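Local coordinates for protein listeriolysin O (Listeria monocytogenes, PDB 4CDB) that binds cholesterol-containing host membranes and, after a major conformational change, inserts into them to form oligomeric, cytolytic pores, at residues E149-N152 with E153-Q157. Sequence-based numbering, arbitrary orientation.
Sequences ERWN and EKYAQ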
ATOM      1  N   GLU A 149      10.794  30.678 -11.935  1.00 48.24           N
ATOM      2  CA  GLU A 149      11.589  31.839 -11.549  1.00 61.67           C
ATOM      3  C   GLU A 149      10.742  33.100 -11.465  1.00 65.17           C
ATOM      4  O   GLU A 149      10.969  33.952 -10.607  1.00 69.87           O
ATOM      5  CB  GLU A 149      12.754  32.054 -12.518  1.00 70.35           C
ATOM      6  CG  GLU A 149      13.945  31.159 -12.250  1.00 81.19           C
ATOM      7  CD  GLU A 149      14.484  31.317 -10.838  1.00 91.76           C
ATOM      8  OE1 GLU A 149      14.604  32.469 -10.366  1.00 96.09           O
ATOM      9  OE2 GLU A 149      14.797  30.289 -10.202  1.00 93.88           O
ATOM     10  N   ARG A 150       9.769  33.216 -12.364  1.00 56.42           N
ATOM     11  CA  ARG A 150       8.866  34.361 -12.371  1.00 57.46           C
ATOM     12  C   ARG A 150       8.038  34.430 -11.089  1.00 57.94           C
ATOM     13  O   ARG A 150       7.772  35.515 -10.568  1.00 55.68           O
ATOM     14  CB  ARG A 150       7.962  34.333 -13.610  1.00 55.53           C
ATOM     15  CG  ARG A 150       8.275  35.429 -14.617  1.00 61.00           C
ATOM     16  CD  ARG A 150       7.938  35.016 -16.047  1.00 63.90           C
ATOM     17  NE  ARG A 150       6.514  34.759 -16.249  1.00 60.32           N
ATOM     18  CZ  ARG A 150       5.960  34.515 -17.434  1.00 55.09           C
ATOM     19  NH1 ARG A 150       6.710  34.499 -18.528  1.00 53.78           N
ATOM     20  NH2 ARG A 150       4.657  34.291 -17.530  1.00 51.75           N
ATOM     21  N   TRP A 151       7.649  33.268 -10.575  1.00 48.33           N
ATOM     22  CA  TRP A 151       6.899  33.202  -9.326  1.00 52.37           C
ATOM     23  C   TRP A 151       7.790  33.533  -8.132  1.00 65.05           C
ATOM     24  O   TRP A 151       7.369  34.224  -7.205  1.00 64.37           O
ATOM     25  CB  TRP A 151       6.266  31.821  -9.142  1.00 46.45           C
ATOM     26  CG  TRP A 151       5.440  31.709  -7.887  1.00 46.74           C
ATOM     27  CD1 TRP A 151       4.139  32.091  -7.724  1.00 49.23           C
ATOM     28  CD2 TRP A 151       5.863  31.182  -6.622  1.00 47.61           C
ATOM     29  NE1 TRP A 151       3.726  31.834  -6.437  1.00 51.21           N
ATOM     30  CE2 TRP A 151       4.767  31.275  -5.741  1.00 49.94           C
ATOM     31  CE3 TRP A 151       7.061  30.638  -6.150  1.00 45.08           C
ATOM     32  CZ2 TRP A 151       4.834  30.847  -4.414  1.00 48.83           C
ATOM     33  CZ3 TRP A 151       7.127  30.215  -4.833  1.00 50.50           C
ATOM     34  CH2 TRP A 151       6.021  30.321  -3.981  1.00 49.26           C
ATOM     35  N   ASN A 152       9.023  33.035  -8.164  1.00 69.61           N
ATOM     36  CA  ASN A 152       9.980  33.277  -7.089  1.00 70.81           C
ATOM     37  C   ASN A 152      10.379  34.747  -6.967  1.00 70.41           C
ATOM     38  O   ASN A 152      10.863  35.180  -5.923  1.00 73.61           O
ATOM     39  CB  ASN A 152      11.233  32.414  -7.274  1.00 70.14           C
ATOM     40  CG  ASN A 152      10.977  30.942  -7.004  1.00 73.12           C
ATOM     41  OD1 ASN A 152      10.202  30.585  -6.117  1.00 77.28           O
ATOM     42  ND2 ASN A 152      11.639  30.078  -7.766  1.00 69.47           N
ATOM     43  N   GLU A 153      10.171  35.508  -8.036  1.00 69.32           N
ATOM     44  CA  GLU A 153      10.631  36.893  -8.089  1.00 71.78           C
ATOM     45  C   GLU A 153       9.506  37.926  -8.007  1.00 78.07           C
ATOM     46  O   GLU A 153       9.756  39.127  -8.104  1.00 86.20           O
ATOM     47  CB  GLU A 153      11.460  37.130  -9.356  1.00 71.21           C
ATOM     48  CG  GLU A 153      12.750  36.324  -9.420  1.00 77.44           C
ATOM     49  CD  GLU A 153      13.505  36.525 -10.724  1.00 83.55           C
ATOM     50  OE1 GLU A 153      13.036  37.307 -11.578  1.00 86.38           O
ATOM     51  OE2 GLU A 153      14.571  35.897 -10.895  1.00 86.89           O
ATOM     52  N   LYS A 154       8.271  37.464  -7.834  1.00 73.81           N
ATOM     53  CA  LYS A 154       7.131  38.373  -7.743  1.00 69.81           C
ATOM     54  C   LYS A 154       6.173  38.014  -6.613  1.00 66.44           C
ATOM     55  O   LYS A 154       5.617  38.897  -5.959  1.00 73.12           O
ATOM     56  CB  LYS A 154       6.350  38.408  -9.060  1.00 66.88           C
ATOM     57  CG  LYS A 154       6.959  39.265 -10.153  1.00 72.42           C
ATOM     58  CD  LYS A 154       5.914  39.598 -11.210  1.00 75.65           C
ATOM     59  CE  LYS A 154       6.551  40.117 -12.488  1.00 78.41           C
ATOM     60  NZ  LYS A 154       5.532  40.336 -13.553  1.00 80.80           N
ATOM     61  N   TYR A 155       5.973  36.719  -6.391  1.00 59.53           N
ATOM     62  CA  TYR A 155       4.934  36.266  -5.475  1.00 57.77           C
ATOM     63  C   TYR A 155       5.471  35.474  -4.288  1.00 61.51           C
ATOM     64  O   TYR A 155       4.764  35.281  -3.300  1.00 67.07           O
ATOM     65  CB  TYR A 155       3.886  35.438  -6.232  1.00 54.84           C
ATOM     66  CG  TYR A 155       3.347  36.132  -7.462  1.00 58.65           C
ATOM     67  CD1 TYR A 155       2.341  37.085  -7.361  1.00 64.92           C
ATOM     68  CD2 TYR A 155       3.857  35.847  -8.722  1.00 56.00           C
ATOM     69  CE1 TYR A 155       1.853  37.730  -8.484  1.00 65.22           C
ATOM     70  CE2 TYR A 155       3.374  36.487  -9.850  1.00 58.09           C
ATOM     71  CZ  TYR A 155       2.373  37.426  -9.725  1.00 65.08           C
ATOM     72  OH  TYR A 155       1.891  38.063 -10.846  1.00 69.78           O
ATOM     73  N   ALA A 156       6.717  35.022  -4.386  1.00 60.57           N
ATOM     74  CA  ALA A 156       7.310  34.177  -3.350  1.00 64.97           C
ATOM     75  C   ALA A 156       7.283  34.828  -1.971  1.00 65.36           C
ATOM     76  O   ALA A 156       6.969  34.176  -0.975  1.00 65.98           O
ATOM     77  CB  ALA A 156       8.733  33.799  -3.728  1.00 65.41           C
ATOM     78  N   GLN A 157       7.608  36.115  -1.919  1.00 72.16           N
ATOM     79  CA  GLN A 157       7.613  36.846  -0.657  1.00 79.64           C
ATOM     80  C   GLN A 157       6.209  37.002  -0.074  1.00 80.04           C
ATOM     81  O   GLN A 157       6.036  37.067   1.141  1.00 81.26           O
ATOM     82  CB  GLN A 157       8.284  38.211  -0.827  1.00 84.94           C
ATOM     83  CG  GLN A 157       9.784  38.137  -1.090  1.00 90.31           C
ATOM     84  CD  GLN A 157      10.587  37.732   0.138  1.00 97.54           C
ATOM     85  OE1 GLN A 157      10.056  37.649   1.248  1.00 97.85           O
ATOM     86  NE2 GLN A 157      11.877  37.483  -0.058  1.00100.87           N
TER
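Trp151 and Tyr155 meet at the C-terminal end of helix 137-152, where it runs out into the loop leading to strand 165-172, at the surface of the thiol-activated cytolysin region. The carbonyl O of Trp151 gathers the amides that follow the helix end. It takes a good bond from Tyr155 N (3.0 Å, 156° at the hydrogen) and weak ones from Lys154 N and Ala156 N, so three successive amides converge on one oxygen as the chain curls over it.

From CB outward, the Trp151 indole swings away from the backbone N (chi1 -178°) and lies beneath the turn. CD1 comes first, 3.7 Å from Tyr155 CB. NE1 also touches that CB, at 3.6 Å, while its N-H is spent on Pro121 O. The tyrosine ring is slid well aside from the indole, its plane 27° from that of the pyrrole ring and the centroids 5.8 Å apart. Farther out, CZ3 reaches Ala156 CB at 4.1 Å, and Ala156 CA sits over the face of the six-membered ring, 4.2 Å from its centroid in a CH-pi contact. Leu120 and Met123 also pack against the indole, which is buried.

One turn apart, the carboxylates of Glu149 and Glu153 come close, a probably unfavourable pairing that the salt bridge from Arg340 to Glu149 OE1 would ease. Glu149 OE1 lies 3.5 Å from Glu153 OE2, the two carboxylate planes turned steeply against each other.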